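Local coordinates for protein dihydropteroate synthase (PDB 6UCZ) that probably catalyses the joining of 6-hydroxymethyl-dihydropterin pyrophosphate to p-aminobenzoate to make dihydropteroate, a step of folate synthesis, and here holds a hydroxymethylpterin monophosphate, at residues 31-36 with 270-275; 154-159 with 187-192; 197-202 with 230-235. All coordinates share one frame; numbering follows the deposited sequence.

How the contacts relate
From the N terminus, the chain opens with strand 31-37, which waits until near the end of the sequence for strand 272-275. Contact 1 therefore closes the longest loop, and contacts 2 and 3 both fall within it, one after the other. Contact 2 packs strand 153-157 against helix 174-194, the helix that follows it. Contact 3 then joins the turn leading into strand 202-205 to the turn leading into strand 235-236, two strands that meet to close the barrel. Contacts 2 and 3 touch through Val189 and Phe232. Contacts 1 and 3 meet where Asp271 and Phe272 bond to Val234. Contacts 1 and 2 stay apart, but both reach the bound pterin.

Contact 1: residues 31-36 with 270-275; sequences KIVGIL and VDFLRV. With PMM (pterin-6-yl-methyl-monophosphate), chain C.
Arg274 lays one face of its guanidinium against the side chain of Ile35, whose CD1 comes to 3.5 Å from Arg274 NH1, while the opposite face of the same group covers the pterin ring. The two segments form a parallel strand pair in the TIM barrel of the pterin-binding enzymes, joining the first strand to the one ahead of the last helix. Extended from CG to NE, with a chi1 of -174° that swings CG away from the backbone N, the arginine runs into the barrel mouth. Its CZ lies 3.3 Å from PMM N8, and NH1 donates to PMM O3P at 3.3 Å. A weak bond from NH2 goes to the same oxygen. Asp71 at NE and Asp114 at NH2 add salt bridges, so the rotation of the group is well fixed.

Five backbone bonds join the strands from Lys31 to Ile35. On the face with Arg274, Val33 CG2 meets the edge of the Phe272 ring 3.8 Å from CD2, with the aliphatic part of Lys31 alongside. Across the sheet, towards helix 278-290, Ile32 CG2 touches Val275 CG2 at 3.8 Å.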
# COMPACT_ATOMS: atom_id res chain seq x y z
N LYS A 31 9.38 -6.50 3.68
CA LYS A 31 8.28 -6.88 4.54
C LYS A 31 7.02 -7.20 3.73
O LYS A 31 6.75 -6.55 2.72
CB LYS A 31 7.98 -5.77 5.56
CG LYS A 31 9.05 -5.65 6.64
CD LYS A 31 8.67 -4.60 7.67
CE LYS A 31 9.71 -4.46 8.79
NZ LYS A 31 9.88 -5.69 9.61
N ILE A 32 6.27 -8.20 4.18
CA ILE A 32 5.03 -8.62 3.55
C ILE A 32 3.88 -7.86 4.19
O ILE A 32 3.62 -7.99 5.40
CB ILE A 32 4.81 -10.13 3.69
CG1 ILE A 32 5.98 -10.91 3.08
CG2 ILE A 32 3.49 -10.51 3.01
CD1 ILE A 32 5.90 -12.40 3.33
N VAL A 33 3.16 -7.08 3.38
CA VAL A 33 1.98 -6.35 3.83
C VAL A 33 0.77 -7.09 3.27
O VAL A 33 0.45 -6.99 2.08
CB VAL A 33 2.02 -4.89 3.36
CG1 VAL A 33 0.78 -4.13 3.84
CG2 VAL A 33 3.31 -4.22 3.84
N GLY A 34 0.10 -7.84 4.14
CA GLY A 34 -1.06 -8.61 3.72
C GLY A 34 -2.30 -7.74 3.63
O GLY A 34 -2.61 -6.97 4.55
N ILE A 35 -3.03 -7.89 2.53
CA ILE A 35 -4.20 -7.06 2.26
C ILE A 35 -5.41 -7.67 2.95
O ILE A 35 -5.73 -8.85 2.77
CB ILE A 35 -4.44 -6.94 0.74
CG1 ILE A 35 -3.30 -6.19 0.07
CG2 ILE A 35 -5.80 -6.27 0.45
CD1 ILE A 35 -3.30 -6.33 -1.46
N LEU A 36 -6.11 -6.85 3.73
CA LEU A 36 -7.31 -7.24 4.44
C LEU A 36 -8.39 -6.23 4.06
O LEU A 36 -8.44 -5.12 4.60
CB LEU A 36 -7.08 -7.29 5.95
CG LEU A 36 -8.30 -7.67 6.78
CD1 LEU A 36 -9.03 -8.84 6.19
CD2 LEU A 36 -7.87 -7.99 8.20
N VAL A 270 13.00 -3.52 -2.42
CA VAL A 270 11.76 -2.82 -2.11
C VAL A 270 11.36 -3.17 -0.68
O VAL A 270 11.40 -4.34 -0.28
CB VAL A 270 10.66 -3.18 -3.12
CG1 VAL A 270 9.31 -2.62 -2.65
CG2 VAL A 270 11.03 -2.64 -4.50
N ASP A 271 11.00 -2.15 0.10
CA ASP A 271 10.90 -2.37 1.54
C ASP A 271 9.58 -3.00 1.95
O ASP A 271 9.54 -3.73 2.95
CB ASP A 271 11.12 -1.04 2.27
CG ASP A 271 12.40 -0.35 1.85
OD1 ASP A 271 12.46 0.13 0.70
OD2 ASP A 271 13.36 -0.29 2.66
N PHE A 272 8.51 -2.76 1.20
CA PHE A 272 7.20 -3.31 1.52
C PHE A 272 6.54 -3.80 0.25
O PHE A 272 6.50 -3.07 -0.75
CB PHE A 272 6.30 -2.25 2.19
CG PHE A 272 6.84 -1.72 3.50
CD1 PHE A 272 7.69 -0.63 3.52
CD2 PHE A 272 6.48 -2.30 4.69
CE1 PHE A 272 8.18 -0.14 4.72
CE2 PHE A 272 6.95 -1.82 5.90
CZ PHE A 272 7.81 -0.74 5.91
N LEU A 273 5.94 -4.99 0.30
CA LEU A 273 5.12 -5.50 -0.79
C LEU A 273 3.70 -5.70 -0.27
O LEU A 273 3.49 -6.43 0.69
CB LEU A 273 5.66 -6.82 -1.34
CG LEU A 273 7.04 -6.78 -1.97
CD1 LEU A 273 7.43 -8.17 -2.49
CD2 LEU A 273 7.04 -5.75 -3.12
N ARG A 274 2.73 -5.04 -0.92
CA ARG A 274 1.33 -5.10 -0.52
C ARG A 274 0.65 -6.14 -1.40
O ARG A 274 0.49 -5.93 -2.61
CB ARG A 274 0.70 -3.71 -0.65
CG ARG A 274 -0.71 -3.60 -0.13
CD ARG A 274 -1.30 -2.17 -0.34
NE ARG A 274 -2.68 -2.13 0.13
CZ ARG A 274 -3.73 -2.50 -0.60
NH1 ARG A 274 -3.57 -2.90 -1.86
NH2 ARG A 274 -4.95 -2.46 -0.07
N VAL A 275 0.27 -7.27 -0.80
CA VAL A 275 -0.06 -8.47 -1.56
C VAL A 275 -1.28 -9.15 -0.97
O VAL A 275 -1.59 -9.01 0.22
CB VAL A 275 1.13 -9.47 -1.58
CG1 VAL A 275 2.31 -8.89 -2.33
CG2 VAL A 275 1.51 -9.89 -0.14
N5 PMM C . -3.59 -0.36 -4.10
C6 PMM C . -4.85 -0.43 -3.67
C7 PMM C . -5.21 0.03 -2.42
N8 PMM C . -4.36 0.58 -1.55
N1 PMM C . -2.21 1.20 -1.07
C2 PMM C . -0.94 1.32 -1.44
N2 PMM C . -0.06 1.88 -0.61
N3 PMM C . -0.48 0.90 -2.66
C4 PMM C . -1.24 0.33 -3.65
O4 PMM C . -0.75 0.01 -4.73
C4A PMM C . -2.67 0.19 -3.28
C8A PMM C . -3.09 0.65 -1.98
C9 PMM C . -5.85 -0.99 -4.66
O10 PMM C . -5.62 -2.40 -4.81
PA PMM C . -6.65 -3.51 -4.23
O1P PMM C . -6.14 -4.84 -4.81
O2P PMM C . -8.01 -3.25 -4.84
O3P PMM C . -6.65 -3.47 -2.73

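Contact 2: residues 154-159 with 187-192; sequences IIIMHH and SRVDTL. With PMM (pterin-6-yl-methyl-monophosphate), chain C.
Arg188, whose CB rests on Ile156 CD1 at 3.8 Å, carries its flat guanidinium to Trp184 in a cation-pi contact, while His158 and His159 each meet that indole edge to face. A second flat group, the pterin, lies beyond the strand: Met157 SD sits over one of its faces, 3.5 Å from PMM N3.

Both groups border one beta-alpha unit of the TIM barrel, in which strand 153-157 lies between the pterin and the helix that packs on its outer side. The short segments run nearly antiparallel, at 147°, with axes 10.3 Å apart. Ile154 and Ile156 point out to the helix, whereas Ile155 and Met157 belong to the pterin pocket, so neighbouring residues of one strand serve the hydrophobic layer and the ligand.

Ile156 does most of the touching. Its CG1 stands between the backbone N and the carbonyl carbon (chi1 49°), which sends CD1 against the helix beside Arg188 CB and 4.1 Å from Val189 CG2. The CG2 branch diverges from it and meets Leu192 tip to tip. No hydrogen bond crosses between the segments. The polar end of Arg188 is held elsewhere, NE giving a bond to Gly137 O and NH1 one to Trp184 O, and this fixes the guanidinium while its CB remains on the isoleucine. One turn further along the helix, Leu192 CD1 spans two strand residues, 4.2 Å from Ile156 CG2 and 4.3 Å from Ile154 CG2.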
# COMPACT_ATOMS: atom_id res chain seq x y z
N ILE A 154 4.12 6.33 7.85
CA ILE A 154 3.10 6.67 6.87
C ILE A 154 3.56 6.33 5.46
O ILE A 154 4.67 6.70 5.05
CB ILE A 154 2.68 8.15 6.98
CG1 ILE A 154 1.73 8.52 5.85
CG2 ILE A 154 3.90 9.07 7.03
CD1 ILE A 154 0.85 9.72 6.19
N ILE A 155 2.71 5.62 4.72
CA ILE A 155 2.89 5.42 3.28
C ILE A 155 2.07 6.47 2.55
O ILE A 155 0.88 6.65 2.85
CB ILE A 155 2.45 4.01 2.86
CG1 ILE A 155 3.13 2.95 3.72
CG2 ILE A 155 2.75 3.77 1.36
CD1 ILE A 155 2.44 1.60 3.64
N ILE A 156 2.69 7.16 1.60
CA ILE A 156 1.99 8.06 0.68
C ILE A 156 2.08 7.46 -0.72
O ILE A 156 3.18 7.12 -1.18
CB ILE A 156 2.54 9.50 0.74
CG1 ILE A 156 4.07 9.51 0.61
CG2 ILE A 156 2.08 10.19 2.03
CD1 ILE A 156 4.65 10.94 0.53
N MET A 157 0.94 7.32 -1.38
CA MET A 157 0.83 6.64 -2.67
C MET A 157 0.49 7.62 -3.78
O MET A 157 -0.42 8.44 -3.63
CB MET A 157 -0.26 5.57 -2.61
CG MET A 157 -0.25 4.64 -3.82
SD MET A 157 -1.81 3.80 -4.02
CE MET A 157 -2.84 5.15 -4.66
N HIS A 158 1.19 7.52 -4.92
CA HIS A 158 0.91 8.39 -6.05
C HIS A 158 -0.39 7.99 -6.76
O HIS A 158 -0.65 6.80 -6.98
CB HIS A 158 2.05 8.37 -7.07
CG HIS A 158 1.81 9.26 -8.25
ND1 HIS A 158 1.04 8.88 -9.33
CD2 HIS A 158 2.18 10.55 -8.48
CE1 HIS A 158 0.97 9.88 -10.19
NE2 HIS A 158 1.66 10.90 -9.70
N HIS A 159 -1.18 8.99 -7.16
CA HIS A 159 -2.36 8.76 -7.99
C HIS A 159 -2.68 9.99 -8.84
O HIS A 159 -2.15 11.08 -8.60
CB HIS A 159 -3.56 8.35 -7.13
CG HIS A 159 -3.93 9.39 -6.12
ND1 HIS A 159 -4.68 10.50 -6.43
CD2 HIS A 159 -3.63 9.50 -4.80
CE1 HIS A 159 -4.84 11.25 -5.35
NE2 HIS A 159 -4.22 10.66 -4.35
N SER A 187 7.06 16.57 -3.09
CA SER A 187 6.28 17.69 -2.56
C SER A 187 5.54 17.29 -1.29
O SER A 187 5.41 18.10 -0.36
CB SER A 187 5.32 18.20 -3.63
OG SER A 187 4.23 18.89 -3.05
N ARG A 188 5.02 16.06 -1.26
CA ARG A 188 4.28 15.58 -0.09
C ARG A 188 5.21 15.23 1.06
O ARG A 188 4.86 15.43 2.23
CB ARG A 188 3.42 14.39 -0.50
CG ARG A 188 2.11 14.87 -1.11
CD ARG A 188 1.77 14.11 -2.36
NE ARG A 188 0.48 14.53 -2.90
CZ ARG A 188 0.33 15.41 -3.89
NH1 ARG A 188 1.40 15.96 -4.45
NH2 ARG A 188 -0.88 15.73 -4.31
N VAL A 189 6.39 14.67 0.76
CA VAL A 189 7.41 14.49 1.79
C VAL A 189 7.71 15.82 2.47
O VAL A 189 7.77 15.90 3.71
CB VAL A 189 8.69 13.88 1.19
CG1 VAL A 189 9.83 13.94 2.19
CG2 VAL A 189 8.44 12.45 0.77
N ASP A 190 7.89 16.88 1.68
CA ASP A 190 8.18 18.19 2.24
C ASP A 190 7.06 18.67 3.14
O ASP A 190 7.31 19.22 4.22
CB ASP A 190 8.43 19.21 1.13
CG ASP A 190 9.75 19.01 0.43
OD1 ASP A 190 10.67 18.42 1.03
OD2 ASP A 190 9.87 19.44 -0.74
N THR A 191 5.81 18.46 2.72
CA THR A 191 4.68 18.85 3.56
C THR A 191 4.71 18.14 4.90
O THR A 191 4.54 18.77 5.95
CB THR A 191 3.37 18.57 2.82
OG1 THR A 191 3.32 19.36 1.62
CG2 THR A 191 2.17 18.91 3.69
N LEU A 192 4.95 16.83 4.88
CA LEU A 192 4.98 16.05 6.12
C LEU A 192 6.07 16.53 7.07
O LEU A 192 5.83 16.73 8.26
CB LEU A 192 5.18 14.57 5.79
CG LEU A 192 4.04 13.84 5.07
CD1 LEU A 192 4.51 12.48 4.54
CD2 LEU A 192 2.88 13.67 6.02
N5 PMM C . -3.59 -0.36 -4.10
C6 PMM C . -4.85 -0.43 -3.67
C7 PMM C . -5.21 0.03 -2.42
N8 PMM C . -4.36 0.58 -1.55
N1 PMM C . -2.21 1.20 -1.07
C2 PMM C . -0.94 1.32 -1.44
N2 PMM C . -0.06 1.88 -0.61
N3 PMM C . -0.48 0.90 -2.66
C4 PMM C . -1.24 0.33 -3.65
O4 PMM C . -0.75 0.01 -4.73
C4A PMM C . -2.67 0.19 -3.28
C8A PMM C . -3.09 0.65 -1.98
C9 PMM C . -5.85 -0.99 -4.66
O10 PMM C . -5.62 -2.40 -4.81
PA PMM C . -6.65 -3.51 -4.23
O1P PMM C . -6.14 -4.84 -4.81
O2P PMM C . -8.01 -3.25 -4.84
O3P PMM C . -6.65 -3.47 -2.73

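Contact 3: residues 197-202 with 230-235; sequences VVRERI and LGFPVC
With CG anti to the backbone N (chi1 -172°) and the chain extended as far as NE, Arg199 reaches across to Phe232, and a bend of chi4 to -83° turns its guanidinium flat against the ring. Phe232 answers with its CG anti to the carbonyl carbon, which sends its ring between the two loops. The planes lie 23° apart with centres 4.0 Å from each other, an off-centre cation-pi stack in which Arg199 NH2 is 3.3 Å from Phe232 CE1. Nearer its root, Arg199 CG also packs on the ring, 3.6 Å from Phe232 CE2.

Ile202 takes the ring edge: its carbonyl O is 3.7 Å from Phe232 CD2 and 3.5 Å from Pro233 CD. These loops enter strands 202-205 and 235-236, the pair that closes the TIM barrel, at the end where strands begin. Val189 of helix 174-194 packs on the same phenylalanine. Gly231, with positive phi, turns the chain after helix 224-228 and delivers Phe232 to its place.

No hydrogen bond joins the segments, and the buried Ile202 O has no polar partner in the model. The contact therefore rests on stacking and apolar packing, with the arginine's positive charge probably gaining from the pi electrons of the ring.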
# COMPACT_ATOMS: atom_id res chain seq x y z
N VAL A 197 6.50 15.54 10.81
CA VAL A 197 6.69 14.11 10.61
C VAL A 197 8.17 13.82 10.43
O VAL A 197 8.83 14.42 9.57
CB VAL A 197 5.88 13.59 9.41
CG1 VAL A 197 6.22 12.11 9.16
CG2 VAL A 197 4.39 13.74 9.66
N VAL A 198 8.70 12.90 11.23
CA VAL A 198 10.10 12.55 11.14
C VAL A 198 10.39 11.88 9.80
O VAL A 198 9.61 11.05 9.32
CB VAL A 198 10.46 11.63 12.33
CG1 VAL A 198 11.69 10.82 12.03
CG2 VAL A 198 10.64 12.46 13.59
N ARG A 199 11.56 12.19 9.23
CA ARG A 199 11.87 11.78 7.86
C ARG A 199 11.94 10.26 7.74
O ARG A 199 11.52 9.69 6.72
CB ARG A 199 13.19 12.42 7.43
CG ARG A 199 13.57 12.23 5.97
CD ARG A 199 15.03 12.61 5.72
NE ARG A 199 15.38 12.63 4.30
CZ ARG A 199 15.72 11.57 3.57
NH1 ARG A 199 15.74 10.36 4.11
NH2 ARG A 199 16.02 11.72 2.28
N GLU A 200 12.46 9.58 8.77
CA GLU A 200 12.58 8.13 8.74
C GLU A 200 11.24 7.41 8.71
O GLU A 200 11.19 6.25 8.29
CB GLU A 200 13.39 7.64 9.95
CG GLU A 200 14.84 8.11 9.96
CD GLU A 200 15.00 9.52 10.50
OE1 GLU A 200 14.48 9.79 11.59
OE2 GLU A 200 15.63 10.36 9.82
N ARG A 201 10.15 8.05 9.11
CA ARG A 201 8.87 7.37 9.17
C ARG A 201 8.06 7.45 7.87
O ARG A 201 6.93 6.96 7.85
CB ARG A 201 8.04 7.88 10.35
CG ARG A 201 8.60 7.44 11.68
CD ARG A 201 7.97 8.14 12.83
NE ARG A 201 8.54 7.72 14.10
CZ ARG A 201 8.54 8.46 15.21
NH1 ARG A 201 7.99 9.66 15.20
NH2 ARG A 201 9.09 7.99 16.33
N ILE A 202 8.60 8.05 6.81
CA ILE A 202 7.86 8.26 5.57
C ILE A 202 8.23 7.18 4.56
O ILE A 202 9.41 6.94 4.31
CB ILE A 202 8.15 9.65 4.98
CG1 ILE A 202 7.70 10.74 5.96
CG2 ILE A 202 7.44 9.80 3.63
CD1 ILE A 202 8.18 12.14 5.59
N LEU A 230 15.96 7.80 -3.83
CA LEU A 230 15.61 8.97 -3.05
C LEU A 230 16.00 8.82 -1.59
O LEU A 230 16.08 9.83 -0.87
CB LEU A 230 14.11 9.23 -3.17
CG LEU A 230 13.65 9.84 -4.49
CD1 LEU A 230 12.15 10.05 -4.49
CD2 LEU A 230 14.36 11.16 -4.73
N GLY A 231 16.26 7.59 -1.13
CA GLY A 231 16.68 7.34 0.23
C GLY A 231 15.58 6.98 1.20
O GLY A 231 15.87 6.72 2.37
N PHE A 232 14.33 6.98 0.76
CA PHE A 232 13.17 6.59 1.55
C PHE A 232 12.81 5.14 1.29
O PHE A 232 12.97 4.64 0.17
CB PHE A 232 11.97 7.47 1.21
CG PHE A 232 12.16 8.91 1.58
CD1 PHE A 232 12.79 9.78 0.70
CD2 PHE A 232 11.71 9.40 2.80
CE1 PHE A 232 12.97 11.11 1.04
CE2 PHE A 232 11.89 10.72 3.14
CZ PHE A 232 12.52 11.58 2.26
N PRO A 233 12.28 4.44 2.29
CA PRO A 233 11.70 3.12 2.04
C PRO A 233 10.56 3.22 1.04
O PRO A 233 9.85 4.22 0.97
CB PRO A 233 11.20 2.66 3.41
CG PRO A 233 11.93 3.54 4.40
CD PRO A 233 12.15 4.84 3.70
N VAL A 234 10.40 2.15 0.26
CA VAL A 234 9.44 2.09 -0.83
C VAL A 234 8.45 0.95 -0.57
O VAL A 234 8.84 -0.13 -0.12
CB VAL A 234 10.16 1.91 -2.18
CG1 VAL A 234 9.18 1.54 -3.28
CG2 VAL A 234 10.91 3.20 -2.53
N CYS A 235 7.18 1.22 -0.85
CA CYS A 235 6.13 0.21 -0.86
C CYS A 235 5.62 0.04 -2.29
O CYS A 235 5.39 1.03 -3.00
CB CYS A 235 4.98 0.60 0.06
SG CYS A 235 3.56 -0.52 0.05